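Local atomic coordinates of bifunctional enzyme IspD/IspF (Campylobacter jejuni, PDB entry 1W55), a protein that catalyses two steps of isoprenoid precursor synthesis, transferring the cytidylyl group of CTP to methylerythritol phosphate and cyclising the later diphosphocytidyl intermediate with release of CMP. Residues Ala242-Asp247 with Ala280-Leu285; Gly215-Glu220 with Leu249-Thr254; Leu228-Gln233 with Gln319-Asn324; Asp255-Ala260 with Gln288-Val293; His219-Asn224 with Met238-His243. All coordinates share one frame; numbering follows the deposited sequence.

Contact 1: Ala242-Asp247 with Ala280-Leu285; sequences AHSDGD and ANSMEL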
# COMPACT_ATOMS: atom_id res chain seq x y z
N ALA A 242 52.68 -9.07 -28.39
CA ALA A 242 52.22 -7.68 -28.43
C ALA A 242 51.01 -7.44 -27.53
O ALA A 242 50.88 -8.11 -26.50
CB ALA A 242 51.96 -7.25 -29.88
N HIS A 243 50.14 -6.49 -27.90
CA HIS A 243 48.94 -6.12 -27.12
C HIS A 243 49.25 -5.94 -25.63
O HIS A 243 48.74 -6.69 -24.78
CB HIS A 243 47.83 -7.16 -27.30
CG HIS A 243 47.39 -7.33 -28.71
ND1 HIS A 243 47.86 -8.34 -29.52
CD2 HIS A 243 46.54 -6.60 -29.48
CE1 HIS A 243 47.31 -8.24 -30.72
NE2 HIS A 243 46.50 -7.19 -30.72
N SER A 244 50.08 -4.94 -25.34
CA SER A 244 50.54 -4.64 -23.99
C SER A 244 51.27 -5.86 -23.39
O SER A 244 52.28 -6.31 -23.93
CB SER A 244 49.37 -4.21 -23.09
OG SER A 244 48.52 -3.30 -23.77
N ASP A 245 50.72 -6.39 -22.31
CA ASP A 245 51.27 -7.55 -21.63
C ASP A 245 50.68 -8.86 -22.16
O ASP A 245 50.88 -9.91 -21.56
CB ASP A 245 51.04 -7.41 -20.12
CG ASP A 245 49.56 -7.17 -19.76
OD1 ASP A 245 48.69 -7.26 -20.67
OD2 ASP A 245 49.17 -6.89 -18.60
N GLY A 246 49.93 -8.78 -23.27
CA GLY A 246 49.39 -9.95 -23.96
C GLY A 246 48.16 -10.64 -23.35
O GLY A 246 47.76 -11.72 -23.78
N ASP A 247 47.55 -10.02 -22.35
CA ASP A 247 46.41 -10.62 -21.63
C ASP A 247 45.14 -10.63 -22.50
O ASP A 247 44.33 -9.71 -22.40
CB ASP A 247 46.20 -9.81 -20.34
CG ASP A 247 45.41 -10.56 -19.28
OD1 ASP A 247 44.48 -11.34 -19.60
OD2 ASP A 247 45.64 -10.36 -18.07
N ALA A 280 51.42 -1.01 -20.84
CA ALA A 280 50.21 -1.00 -20.02
C ALA A 280 49.98 -2.30 -19.23
O ALA A 280 50.34 -3.39 -19.66
CB ALA A 280 48.99 -0.68 -20.88
N ASN A 281 49.42 -2.14 -18.04
CA ASN A 281 48.85 -3.25 -17.29
C ASN A 281 47.39 -3.41 -17.75
O ASN A 281 46.55 -2.55 -17.44
CB ASN A 281 48.94 -2.95 -15.80
CG ASN A 281 48.38 -4.07 -14.92
OD1 ASN A 281 47.54 -4.85 -15.35
ND2 ASN A 281 48.85 -4.13 -13.68
N SER A 282 47.10 -4.48 -18.49
CA SER A 282 45.75 -4.76 -19.05
C SER A 282 44.61 -4.81 -18.04
O SER A 282 43.48 -4.47 -18.37
CB SER A 282 45.77 -6.07 -19.82
OG SER A 282 46.38 -5.91 -21.08
N MET A 283 44.91 -5.25 -16.83
CA MET A 283 43.94 -5.29 -15.74
C MET A 283 43.59 -3.87 -15.27
O MET A 283 42.47 -3.62 -14.82
CB MET A 283 44.47 -6.14 -14.57
CG MET A 283 44.52 -7.64 -14.87
SD MET A 283 42.92 -8.32 -15.43
CE MET A 283 42.07 -8.63 -13.85
N GLU A 284 44.56 -2.95 -15.36
CA GLU A 284 44.32 -1.54 -15.06
C GLU A 284 43.47 -0.92 -16.16
O GLU A 284 42.58 -0.11 -15.88
CB GLU A 284 45.64 -0.78 -14.87
CG GLU A 284 45.51 0.73 -14.61
CD GLU A 284 44.76 1.08 -13.32
OE1 GLU A 284 44.84 0.33 -12.32
OE2 GLU A 284 44.07 2.13 -13.32
N LEU A 285 43.74 -1.31 -17.41
CA LEU A 285 42.94 -0.88 -18.56
C LEU A 285 41.51 -1.36 -18.41
O LEU A 285 40.57 -0.61 -18.67
CB LEU A 285 43.54 -1.40 -19.87
CG LEU A 285 44.94 -0.94 -20.30
CD1 LEU A 285 45.28 -1.49 -21.68
CD2 LEU A 285 45.07 0.57 -20.28
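Ser244 and Ala280 bring the two backbones together, their CA atoms 5.4 Å apart, where the loop 242-247 passes the start of helix 282-295. The loop reverses through a type II' beta turn from His243 to Gly246, closed by a bond of 2.8 Å from Gly246 N to His243 O, and ends at Asp247, the N-cap of helix 248-260. Asn281 is the N-cap across the contact, its OD1 accepting from Met283 N at 3.0 Å.

Between these two helix starts, the carboxylate of Asp245 holds Ser282 with both oxygens. Ser282 OG donates to Asp245 OD1 at 2.7 Å, arriving on the syn side, whereas Ser282 N meets Asp245 OD2 at 3.2 Å from above the carboxylate plane. A chi1 of 54° sets CG of Asp245 between its own backbone N and carbonyl carbon and swings the acid across to the helix. Ser282 OG is also bonded to His251, so Asp245 probably positions, through Ser282, a histidine assigned to a metal site by similarity. Asp247 packs its CB on Ser282 CB at 3.8 Å, while its carboxylate serves the backbone nitrogens of Ala230, Gly231 and Ala250.

Around this joint, Met283 lies against Ala250 of helix 248-260 and reaches Asn324, Ile325 and Thr328 of helix 318-329, joining helix 282-295 to both neighbours beside the loop that follows strand 238-240.

Contact 2: Gly215-Glu220 with Leu249-Thr254; sequences GFDVHE and LAHSLT. With MG (magnesium ion), chain B.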
# COMPACT_ATOMS: atom_id res chain seq x y z
N GLY A 215 32.35 -10.42 -25.77
CA GLY A 215 33.71 -10.03 -26.05
C GLY A 215 34.38 -11.24 -26.65
O GLY A 215 34.22 -12.36 -26.17
N PHE A 216 35.11 -11.01 -27.72
CA PHE A 216 35.89 -12.07 -28.33
C PHE A 216 37.20 -11.46 -28.78
O PHE A 216 37.23 -10.39 -29.39
CB PHE A 216 35.15 -12.72 -29.50
CG PHE A 216 35.88 -13.90 -30.09
CD1 PHE A 216 35.83 -15.15 -29.47
CD2 PHE A 216 36.64 -13.75 -31.25
CE1 PHE A 216 36.51 -16.25 -30.00
CE2 PHE A 216 37.32 -14.83 -31.81
CZ PHE A 216 37.27 -16.08 -31.18
N ASP A 217 38.28 -12.15 -28.45
CA ASP A 217 39.61 -11.70 -28.80
C ASP A 217 40.55 -12.87 -29.04
O ASP A 217 40.39 -13.94 -28.46
CB ASP A 217 40.18 -10.79 -27.71
CG ASP A 217 41.15 -9.76 -28.26
OD1 ASP A 217 41.34 -9.68 -29.50
OD2 ASP A 217 41.78 -9.00 -27.51
N VAL A 218 41.51 -12.63 -29.93
CA VAL A 218 42.49 -13.62 -30.36
C VAL A 218 43.87 -12.96 -30.26
O VAL A 218 44.08 -11.84 -30.76
CB VAL A 218 42.22 -14.09 -31.82
CG1 VAL A 218 43.35 -14.98 -32.36
CG2 VAL A 218 40.90 -14.81 -31.92
N HIS A 219 44.79 -13.62 -29.56
CA HIS A 219 46.21 -13.25 -29.61
C HIS A 219 47.01 -14.44 -30.13
O HIS A 219 46.55 -15.58 -30.06
CB HIS A 219 46.74 -12.80 -28.25
CG HIS A 219 46.18 -11.49 -27.78
ND1 HIS A 219 45.29 -10.75 -28.52
CD2 HIS A 219 46.39 -10.80 -26.64
CE1 HIS A 219 44.95 -9.66 -27.85
NE2 HIS A 219 45.60 -9.67 -26.70
N GLU A 220 48.19 -14.14 -30.65
CA GLU A 220 49.08 -15.11 -31.26
C GLU A 220 50.16 -15.58 -30.28
O GLU A 220 50.71 -14.78 -29.52
CB GLU A 220 49.74 -14.46 -32.48
CG GLU A 220 50.65 -15.36 -33.30
CD GLU A 220 51.26 -14.63 -34.49
OE1 GLU A 220 51.90 -15.31 -35.32
OE2 GLU A 220 51.10 -13.39 -34.59
N LEU A 249 42.59 -12.49 -22.26
CA LEU A 249 41.43 -12.58 -21.39
C LEU A 249 40.95 -11.18 -20.97
O LEU A 249 39.79 -10.82 -21.20
CB LEU A 249 41.71 -13.48 -20.17
CG LEU A 249 40.47 -13.80 -19.32
CD1 LEU A 249 40.66 -15.10 -18.52
CD2 LEU A 249 40.12 -12.63 -18.39
N ALA A 250 41.84 -10.39 -20.38
CA ALA A 250 41.48 -9.05 -19.92
C ALA A 250 40.93 -8.22 -21.09
O ALA A 250 39.98 -7.46 -20.92
CB ALA A 250 42.70 -8.35 -19.29
N HIS A 251 41.50 -8.40 -22.27
CA HIS A 251 41.10 -7.65 -23.45
C HIS A 251 39.70 -8.05 -23.92
O HIS A 251 38.90 -7.19 -24.27
CB HIS A 251 42.14 -7.81 -24.56
CG HIS A 251 43.49 -7.30 -24.18
ND1 HIS A 251 44.66 -7.74 -24.77
CD2 HIS A 251 43.87 -6.40 -23.23
CE1 HIS A 251 45.69 -7.13 -24.21
NE2 HIS A 251 45.23 -6.31 -23.28
N SER A 252 39.42 -9.36 -23.89
CA SER A 252 38.10 -9.85 -24.28
C SER A 252 37.06 -9.36 -23.30
O SER A 252 35.98 -8.91 -23.69
CB SER A 252 38.09 -11.38 -24.34
OG SER A 252 36.78 -11.87 -24.56
N LEU A 253 37.38 -9.42 -22.01
CA LEU A 253 36.46 -9.01 -20.97
C LEU A 253 36.16 -7.49 -21.04
O LEU A 253 35.01 -7.07 -20.88
CB LEU A 253 37.01 -9.39 -19.60
CG LEU A 253 36.17 -8.99 -18.41
CD1 LEU A 253 34.70 -9.49 -18.55
CD2 LEU A 253 36.84 -9.50 -17.13
N THR A 254 37.19 -6.69 -21.28
CA THR A 254 37.02 -5.26 -21.51
C THR A 254 35.99 -5.00 -22.62
O THR A 254 35.10 -4.17 -22.47
CB THR A 254 38.37 -4.64 -21.87
OG1 THR A 254 39.32 -4.86 -20.79
CG2 THR A 254 38.25 -3.14 -22.02
MG MG B . 41.66 -8.12 -31.03
O HOH W 1 42.80 -7.36 -29.32
O HOH W 2 43.00 -9.50 -31.99
O HOH W 3 40.20 -7.01 -30.16
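Gly215 and Ser252, with CA atoms 4.7 Å apart, mark the close end of a strand and a helix that run nearly antiparallel, the short axes inclined at 149°. Gly215 CA comes within 3.5 Å of Ser252 O in a CA-H...O contact, which brings the helix backbone directly onto the strand. Ser252 OG turns to Val357 and Ser359 of the adjoining strand 354-365.

Farther along, two histidines meet rim to rim, neither covering the other's face. His219 NE2 and His251 ND1 share a hydrogen bond of 2.9 Å near both ring planes, and these planes are turned 53° from each other. The His219 ring is held at ND1 as well, which donates to Val218 O at 2.8 Å, above the carbonyl plane. Asp217 swings its CG anti to the backbone N (chi1 -150°), which brings OD2 to 3.2 Å from His251 CB. Its OD1 binds the magnesium ion at 2.2 Å, and OD2 accepts a bond of 2.6 Å from a water that is itself a magnesium ligand. By similarity Asp217, His219 and His251 form a divalent metal site; here the two histidines are bonded to each other.

Thr341 of the second subunit also binds the magnesium. Behind the site, Leu249 and Leu253 pack on strand 298-308 and helix 318-329, while Ala250 and Thr254 face helix 282-295.

Contact 3: Leu228-Gln233 with Gln319-Asn324; sequences LLAGVQ and QAMQSN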
# COMPACT_ATOMS: atom_id res chain seq x y z
N LEU A 228 50.28 -14.15 -19.07
CA LEU A 228 49.42 -13.51 -18.08
C LEU A 228 47.98 -13.55 -18.57
O LEU A 228 47.68 -13.07 -19.66
CB LEU A 228 49.82 -12.05 -17.88
CG LEU A 228 51.19 -11.69 -17.28
CD1 LEU A 228 51.28 -10.18 -17.12
CD2 LEU A 228 51.42 -12.38 -15.94
N LEU A 229 47.10 -14.14 -17.77
CA LEU A 229 45.68 -14.16 -18.10
C LEU A 229 44.93 -13.67 -16.87
O LEU A 229 45.13 -14.20 -15.77
CB LEU A 229 45.24 -15.56 -18.50
CG LEU A 229 45.80 -16.16 -19.79
CD1 LEU A 229 45.15 -17.53 -20.03
CD2 LEU A 229 45.60 -15.24 -21.00
N ALA A 230 44.09 -12.65 -17.06
CA ALA A 230 43.45 -11.95 -15.95
C ALA A 230 44.49 -11.53 -14.91
O ALA A 230 44.23 -11.54 -13.70
CB ALA A 230 42.34 -12.81 -15.31
N GLY A 231 45.67 -11.15 -15.40
CA GLY A 231 46.75 -10.65 -14.56
C GLY A 231 47.47 -11.71 -13.74
O GLY A 231 48.26 -11.38 -12.87
N VAL A 232 47.19 -12.98 -14.02
CA VAL A 232 47.74 -14.10 -13.28
C VAL A 232 48.74 -14.85 -14.16
O VAL A 232 48.44 -15.17 -15.31
CB VAL A 232 46.60 -15.07 -12.84
CG1 VAL A 232 47.18 -16.37 -12.21
CG2 VAL A 232 45.63 -14.37 -11.86
N GLN A 233 49.93 -15.13 -13.63
CA GLN A 233 50.94 -15.82 -14.43
C GLN A 233 50.60 -17.30 -14.57
O GLN A 233 50.49 -18.03 -13.58
CB GLN A 233 52.35 -15.64 -13.87
CG GLN A 233 53.42 -16.13 -14.86
CD GLN A 233 54.83 -15.95 -14.35
OE1 GLN A 233 55.49 -16.93 -13.98
NE2 GLN A 233 55.31 -14.71 -14.34
N GLN A 319 40.62 -20.29 -10.19
CA GLN A 319 40.18 -19.58 -8.98
C GLN A 319 40.95 -18.26 -8.76
O GLN A 319 40.35 -17.24 -8.39
CB GLN A 319 40.23 -20.49 -7.73
CG GLN A 319 39.31 -21.74 -7.79
CD GLN A 319 37.82 -21.40 -8.02
OE1 GLN A 319 37.24 -20.61 -7.28
NE2 GLN A 319 37.21 -22.00 -9.05
N ALA A 320 42.26 -18.29 -9.00
CA ALA A 320 43.08 -17.09 -8.90
C ALA A 320 42.70 -16.00 -9.95
O ALA A 320 42.67 -14.82 -9.63
CB ALA A 320 44.57 -17.46 -9.01
N MET A 321 42.44 -16.42 -11.18
CA MET A 321 41.97 -15.50 -12.23
C MET A 321 40.66 -14.82 -11.83
O MET A 321 40.52 -13.60 -11.92
CB MET A 321 41.79 -16.24 -13.56
CG MET A 321 43.10 -16.60 -14.24
SD MET A 321 42.94 -17.68 -15.67
CE MET A 321 42.40 -16.61 -16.76
N GLN A 322 39.70 -15.64 -11.38
CA GLN A 322 38.41 -15.17 -10.88
C GLN A 322 38.58 -14.17 -9.74
O GLN A 322 37.90 -13.14 -9.70
CB GLN A 322 37.56 -16.37 -10.42
CG GLN A 322 36.96 -17.14 -11.59
CD GLN A 322 36.41 -18.53 -11.24
OE1 GLN A 322 36.36 -19.40 -12.10
NE2 GLN A 322 35.97 -18.73 -9.99
N SER A 323 39.49 -14.49 -8.82
CA SER A 323 39.72 -13.65 -7.65
C SER A 323 40.41 -12.33 -8.02
O SER A 323 40.07 -11.27 -7.47
CB SER A 323 40.49 -14.43 -6.57
OG SER A 323 41.05 -13.54 -5.61
N ASN A 324 41.36 -12.38 -8.94
CA ASN A 324 42.01 -11.16 -9.43
C ASN A 324 41.07 -10.22 -10.23
O ASN A 324 41.12 -9.00 -10.06
CB ASN A 324 43.25 -11.50 -10.25
CG ASN A 324 44.27 -10.36 -10.30
OD1 ASN A 324 44.50 -9.66 -9.30
ND2 ASN A 324 44.87 -10.15 -11.46
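Ala230 and Val232 set a beta hairpin with a two-residue turn against the side of helix 318-329. The hairpin turns through a type I' beta turn from Leu229 to Val232, and these two residues exchange a pair of backbone bonds, each 3.0 Å, from Leu229 N to Val232 O and from Val232 N to Leu229 O.

Met321 carries most of the apolar contact. Its CB rests on the methyl of Ala230, at 3.9 Å from Ala230 CB, and its CG lies 3.5 Å from Leu229 O. The chain runs straight through chi2 and then bends at chi3 (76°), which folds the terminal methyl back against Leu229. Met321 CE approaches Leu229 CB to 3.5 Å, tighter than usual for two carbons; Leu249 also crowds this methyl, and its exact place is doubtful. Val232 arrives from the other strand of the hairpin, with CG2 over the helix backbone, 3.7 Å from Ala320 O, and its CB alongside Met321 CG.

In sequence the hairpin comes between strands 210-224 and 238-240, and Asp247 grips the backbone nitrogens of Ala230 and Gly231 in its turn. On the helix side, with CG anti to the backbone N (chi1 -156°), the amide of Asn324 extends toward the turn. Asn324 ND2 then donates to Ala230 O at 2.7 Å, almost straight at 172°, with the acceptor lying in the amide plane.

Contact 4: Asp255-Ala260 with Gln288-Val293; sequences DAILGA and QAYDKV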
# COMPACT_ATOMS: atom_id res chain seq x y z
N ASP A 255 36.12 -5.71 -23.74
CA ASP A 255 35.17 -5.58 -24.84
C ASP A 255 33.73 -5.90 -24.40
O ASP A 255 32.80 -5.20 -24.78
CB ASP A 255 35.58 -6.46 -26.01
CG ASP A 255 36.30 -5.68 -27.10
OD1 ASP A 255 36.62 -4.50 -26.87
OD2 ASP A 255 36.59 -6.17 -28.23
N ALA A 256 33.54 -6.94 -23.59
CA ALA A 256 32.19 -7.33 -23.16
C ALA A 256 31.55 -6.26 -22.29
O ALA A 256 30.37 -5.94 -22.47
CB ALA A 256 32.21 -8.69 -22.44
N ILE A 257 32.32 -5.70 -21.37
CA ILE A 257 31.85 -4.66 -20.46
C ILE A 257 31.51 -3.36 -21.17
O ILE A 257 30.47 -2.75 -20.91
CB ILE A 257 32.91 -4.42 -19.33
CG1 ILE A 257 32.96 -5.64 -18.39
CG2 ILE A 257 32.57 -3.16 -18.53
CD1 ILE A 257 34.19 -5.71 -17.49
N LEU A 258 32.37 -2.93 -22.09
CA LEU A 258 32.10 -1.76 -22.90
C LEU A 258 30.90 -2.00 -23.82
O LEU A 258 30.08 -1.10 -24.03
CB LEU A 258 33.31 -1.39 -23.76
CG LEU A 258 34.57 -0.91 -23.02
CD1 LEU A 258 35.74 -0.89 -23.99
CD2 LEU A 258 34.37 0.45 -22.35
N GLY A 259 30.81 -3.22 -24.35
CA GLY A 259 29.76 -3.57 -25.29
C GLY A 259 28.39 -3.53 -24.66
O GLY A 259 27.45 -2.98 -25.25
N ALA A 260 28.27 -4.07 -23.44
CA ALA A 260 27.00 -4.07 -22.72
C ALA A 260 26.54 -2.65 -22.39
O ALA A 260 25.34 -2.39 -22.32
CB ALA A 260 27.11 -4.93 -21.45
N GLN A 288 39.75 0.70 -15.69
CA GLN A 288 39.40 2.02 -16.19
C GLN A 288 38.21 1.99 -17.15
O GLN A 288 37.41 2.93 -17.19
CB GLN A 288 40.61 2.68 -16.86
CG GLN A 288 41.63 3.22 -15.87
CD GLN A 288 42.83 3.86 -16.56
OE1 GLN A 288 42.66 4.65 -17.49
NE2 GLN A 288 44.02 3.51 -16.12
N ALA A 289 38.10 0.91 -17.93
CA ALA A 289 36.95 0.73 -18.82
C ALA A 289 35.65 0.56 -18.00
O ALA A 289 34.62 1.13 -18.34
CB ALA A 289 37.18 -0.46 -19.73
N TYR A 290 35.71 -0.24 -16.94
CA TYR A 290 34.58 -0.40 -16.03
C TYR A 290 34.22 0.92 -15.32
O TYR A 290 33.03 1.19 -15.10
CB TYR A 290 34.84 -1.52 -15.01
CG TYR A 290 33.62 -1.86 -14.17
CD1 TYR A 290 32.35 -1.95 -14.75
CD2 TYR A 290 33.74 -2.07 -12.80
CE1 TYR A 290 31.23 -2.24 -13.98
CE2 TYR A 290 32.62 -2.38 -12.02
CZ TYR A 290 31.37 -2.46 -12.62
OH TYR A 290 30.26 -2.76 -11.87
N ASP A 291 35.22 1.72 -14.98
CA ASP A 291 34.97 3.07 -14.45
C ASP A 291 34.11 3.89 -15.41
O ASP A 291 33.20 4.59 -14.97
CB ASP A 291 36.28 3.83 -14.18
CG ASP A 291 36.97 3.40 -12.90
OD1 ASP A 291 36.32 2.75 -12.03
OD2 ASP A 291 38.19 3.67 -12.68
N LYS A 292 34.42 3.83 -16.70
CA LYS A 292 33.61 4.53 -17.71
C LYS A 292 32.15 4.08 -17.69
O LYS A 292 31.24 4.90 -17.82
CB LYS A 292 34.18 4.34 -19.12
CG LYS A 292 35.52 5.00 -19.35
CD LYS A 292 35.42 6.52 -19.33
CE LYS A 292 36.79 7.15 -19.01
NZ LYS A 292 36.98 8.50 -19.61
N VAL A 293 31.94 2.78 -17.50
CA VAL A 293 30.62 2.16 -17.50
C VAL A 293 29.85 2.57 -16.25
O VAL A 293 28.65 2.81 -16.30
CB VAL A 293 30.77 0.62 -17.61
CG1 VAL A 293 29.50 -0.09 -17.25
CG2 VAL A 293 31.25 0.23 -19.02
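The CG2 methyl of Ile257 reaches both Tyr290 and Val293, the Ile257 side chain lying at about a right angle to each. It lies 3.7 Å from Val293 CG2 and, on the aromatic side, 4.0 Å from Tyr290 CD1, approaching the ring obliquely. In Ile257 this methyl stands anti to the backbone N while CG1 is anti to the carbonyl carbon (chi1 -70°), which leaves CG2 as the branch directed across the contact.

Val293 uses its own CG2 twice, since the same methyl also sits 3.6 Å from Ile257 O. Next to Ile257 in the chain, Leu258 starts off to the side but bends its end inward. There Leu258 CD2 meets the small side chain of Ala289, 3.9 Å from its CB. No hydrogen bond joins the two segments; the contact is made by branched aliphatic side chains, one alanine methyl and the Tyr290 ring, and the hydroxyl of Tyr290 turns away to bond Leu300.

Segments 255-260 and 288-293 run nearly parallel, 12° apart, with axes 9.3 Å from each other at closest approach. Beneath them lies the sheet, where Ile257 touches Val361 and Leu300, and Val293 touches Leu363 and Phe298. Helix 266-269 covers the pair at Leu258 and Ala289 through Leu269.

Contact 5: His219-Asn224 with Met238-His243; sequences HEFGEN and MGLKAH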
# COMPACT_ATOMS: atom_id res chain seq x y z
N HIS A 219 44.79 -13.62 -29.56
CA HIS A 219 46.21 -13.25 -29.61
C HIS A 219 47.01 -14.44 -30.13
O HIS A 219 46.55 -15.58 -30.06
CB HIS A 219 46.74 -12.80 -28.25
CG HIS A 219 46.18 -11.49 -27.78
ND1 HIS A 219 45.29 -10.75 -28.52
CD2 HIS A 219 46.39 -10.80 -26.64
CE1 HIS A 219 44.95 -9.66 -27.85
NE2 HIS A 219 45.60 -9.67 -26.70
N GLU A 220 48.19 -14.14 -30.65
CA GLU A 220 49.08 -15.11 -31.26
C GLU A 220 50.16 -15.58 -30.28
O GLU A 220 50.71 -14.78 -29.52
CB GLU A 220 49.74 -14.46 -32.48
CG GLU A 220 50.65 -15.36 -33.30
CD GLU A 220 51.26 -14.63 -34.49
OE1 GLU A 220 51.90 -15.31 -35.32
OE2 GLU A 220 51.10 -13.39 -34.59
N PHE A 221 50.44 -16.88 -30.28
CA PHE A 221 51.56 -17.40 -29.51
C PHE A 221 52.91 -17.07 -30.18
O PHE A 221 52.97 -16.68 -31.36
CB PHE A 221 51.44 -18.92 -29.34
CG PHE A 221 50.59 -19.34 -28.16
CD1 PHE A 221 49.41 -20.07 -28.36
CD2 PHE A 221 50.98 -19.04 -26.86
CE1 PHE A 221 48.63 -20.47 -27.27
CE2 PHE A 221 50.19 -19.43 -25.77
CZ PHE A 221 49.02 -20.16 -25.98
N GLY A 222 53.99 -17.23 -29.42
CA GLY A 222 55.33 -17.11 -29.95
C GLY A 222 56.15 -15.96 -29.38
O GLY A 222 57.12 -15.55 -30.00
N GLU A 223 55.76 -15.44 -28.23
CA GLU A 223 56.61 -14.47 -27.54
C GLU A 223 57.18 -15.08 -26.26
O GLU A 223 56.43 -15.64 -25.45
CB GLU A 223 55.89 -13.16 -27.24
CG GLU A 223 56.85 -12.02 -26.92
CD GLU A 223 56.41 -10.69 -27.50
OE1 GLU A 223 56.22 -9.73 -26.71
OE2 GLU A 223 56.26 -10.60 -28.74
N ASN A 224 58.50 -14.98 -26.12
CA ASN A 224 59.19 -15.51 -24.96
C ASN A 224 59.04 -14.60 -23.75
O ASN A 224 59.93 -13.81 -23.43
CB ASN A 224 60.68 -15.76 -25.27
CG ASN A 224 61.39 -16.58 -24.19
OD1 ASN A 224 62.50 -17.08 -24.41
ND2 ASN A 224 60.76 -16.72 -23.02
N MET A 238 55.61 -19.15 -22.17
CA MET A 238 54.70 -19.40 -23.29
C MET A 238 53.78 -18.20 -23.52
O MET A 238 52.55 -18.31 -23.44
CB MET A 238 53.87 -20.68 -23.07
CG MET A 238 53.37 -21.34 -24.34
SD MET A 238 52.06 -22.59 -24.06
CE MET A 238 52.90 -23.86 -23.20
N GLY A 239 54.38 -17.05 -23.83
CA GLY A 239 53.65 -15.81 -23.94
C GLY A 239 53.01 -15.53 -25.28
O GLY A 239 53.24 -16.21 -26.28
N LEU A 240 52.17 -14.51 -25.29
CA LEU A 240 51.48 -14.11 -26.50
C LEU A 240 52.09 -12.80 -26.96
O LEU A 240 52.63 -12.04 -26.15
CB LEU A 240 49.96 -13.95 -26.26
CG LEU A 240 49.22 -15.21 -25.78
CD1 LEU A 240 47.95 -14.86 -24.98
CD2 LEU A 240 48.89 -16.13 -26.96
N LYS A 241 51.99 -12.56 -28.26
CA LYS A 241 52.65 -11.42 -28.90
C LYS A 241 51.91 -10.12 -28.72
O LYS A 241 50.68 -10.06 -28.87
CB LYS A 241 52.84 -11.69 -30.40
CG LYS A 241 53.88 -12.75 -30.70
CD LYS A 241 54.05 -12.97 -32.20
CE LYS A 241 54.99 -14.15 -32.44
NZ LYS A 241 55.18 -14.44 -33.89
N ALA A 242 52.68 -9.07 -28.39
CA ALA A 242 52.22 -7.68 -28.43
C ALA A 242 51.01 -7.44 -27.53
O ALA A 242 50.88 -8.11 -26.50
CB ALA A 242 51.96 -7.25 -29.88
N HIS A 243 50.14 -6.49 -27.90
CA HIS A 243 48.94 -6.12 -27.12
C HIS A 243 49.25 -5.94 -25.63
O HIS A 243 48.74 -6.69 -24.78
CB HIS A 243 47.83 -7.16 -27.30
CG HIS A 243 47.39 -7.33 -28.71
ND1 HIS A 243 47.86 -8.34 -29.52
CD2 HIS A 243 46.54 -6.60 -29.48
CE1 HIS A 243 47.31 -8.24 -30.72
NE2 HIS A 243 46.50 -7.19 -30.72
O HOH W 4 49.14 -11.47 -30.53
O HOH W 5 53.82 -12.70 -35.67
O HOH W 6 54.79 -18.58 -26.95
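Phe221 and Leu240 each turn CG anti to their own carbonyl carbon (chi1 -86° and -60°), and this brings their ends together although their CB atoms diverge. Leu240 CD2 sits over one face of the Phe221 ring, 3.7 Å from its centroid, in a CH-pi contact. Met238 SD lies obliquely beside the same ring, a Met-aromatic contact, and Met238 O meets the ring edge in its plane.

The backbones form a short antiparallel ladder interrupted by a beta bulge. Phe221 and Leu240 make a non-hydrogen-bonded pair, Glu223 and Gly239 a hydrogen-bonded one, and the register slips by one residue between them at Gly222. Gly239 O accepts from Glu223 N at 3.3 Å and more weakly from Gly222 N, with a water bridging Gly222 N and Gly239 O. Beyond the bulge, Lys241 N donates to Glu220 O at 2.9 Å.

The side chain of Lys241 stretches out past this bond, its CE 3.4 Å from Phe221 O. Its NZ forms a long salt bridge with Glu220 OE1 at 3.7 Å, and a water links NZ to Glu220 OE2.

At the far end His219 and His243 form an offset stack, centroids 4.0 Å apart and planes only 9° from parallel, with His243 ND1 over the centre of the His219 ring. His243 NE2 makes a weak hydrogen bond to the phosphate of bound CMP. By similarity His219 binds metal and His243 stabilises the transition state, so this strand pair leads into the active site of a methylerythritol cyclodiphosphate synthase.

Overall arrangement
Contacts 1, 2 and 5 meet at the cyclodiphosphate synthase active site. Contacts 1 and 2 have centres about 10 Å apart and join where Ser282 OG lies 2.5 Å from His251 NE2, a probable hydrogen bond. Contact 5 shares His219 with contact 2 and His243 with contact 1, and the side chain of His243 comes within about 3 Å of CMP. Contact 3 is linked to contact 1 through Asp247, whose OD2 lies 2.8 Å from Gly231 N. Contact 4 continues the helices of contacts 1 and 2 away from the site; its centre is about 24 Å from that of contact 5, and its Leu258 side chain about 12 Å from magnesium.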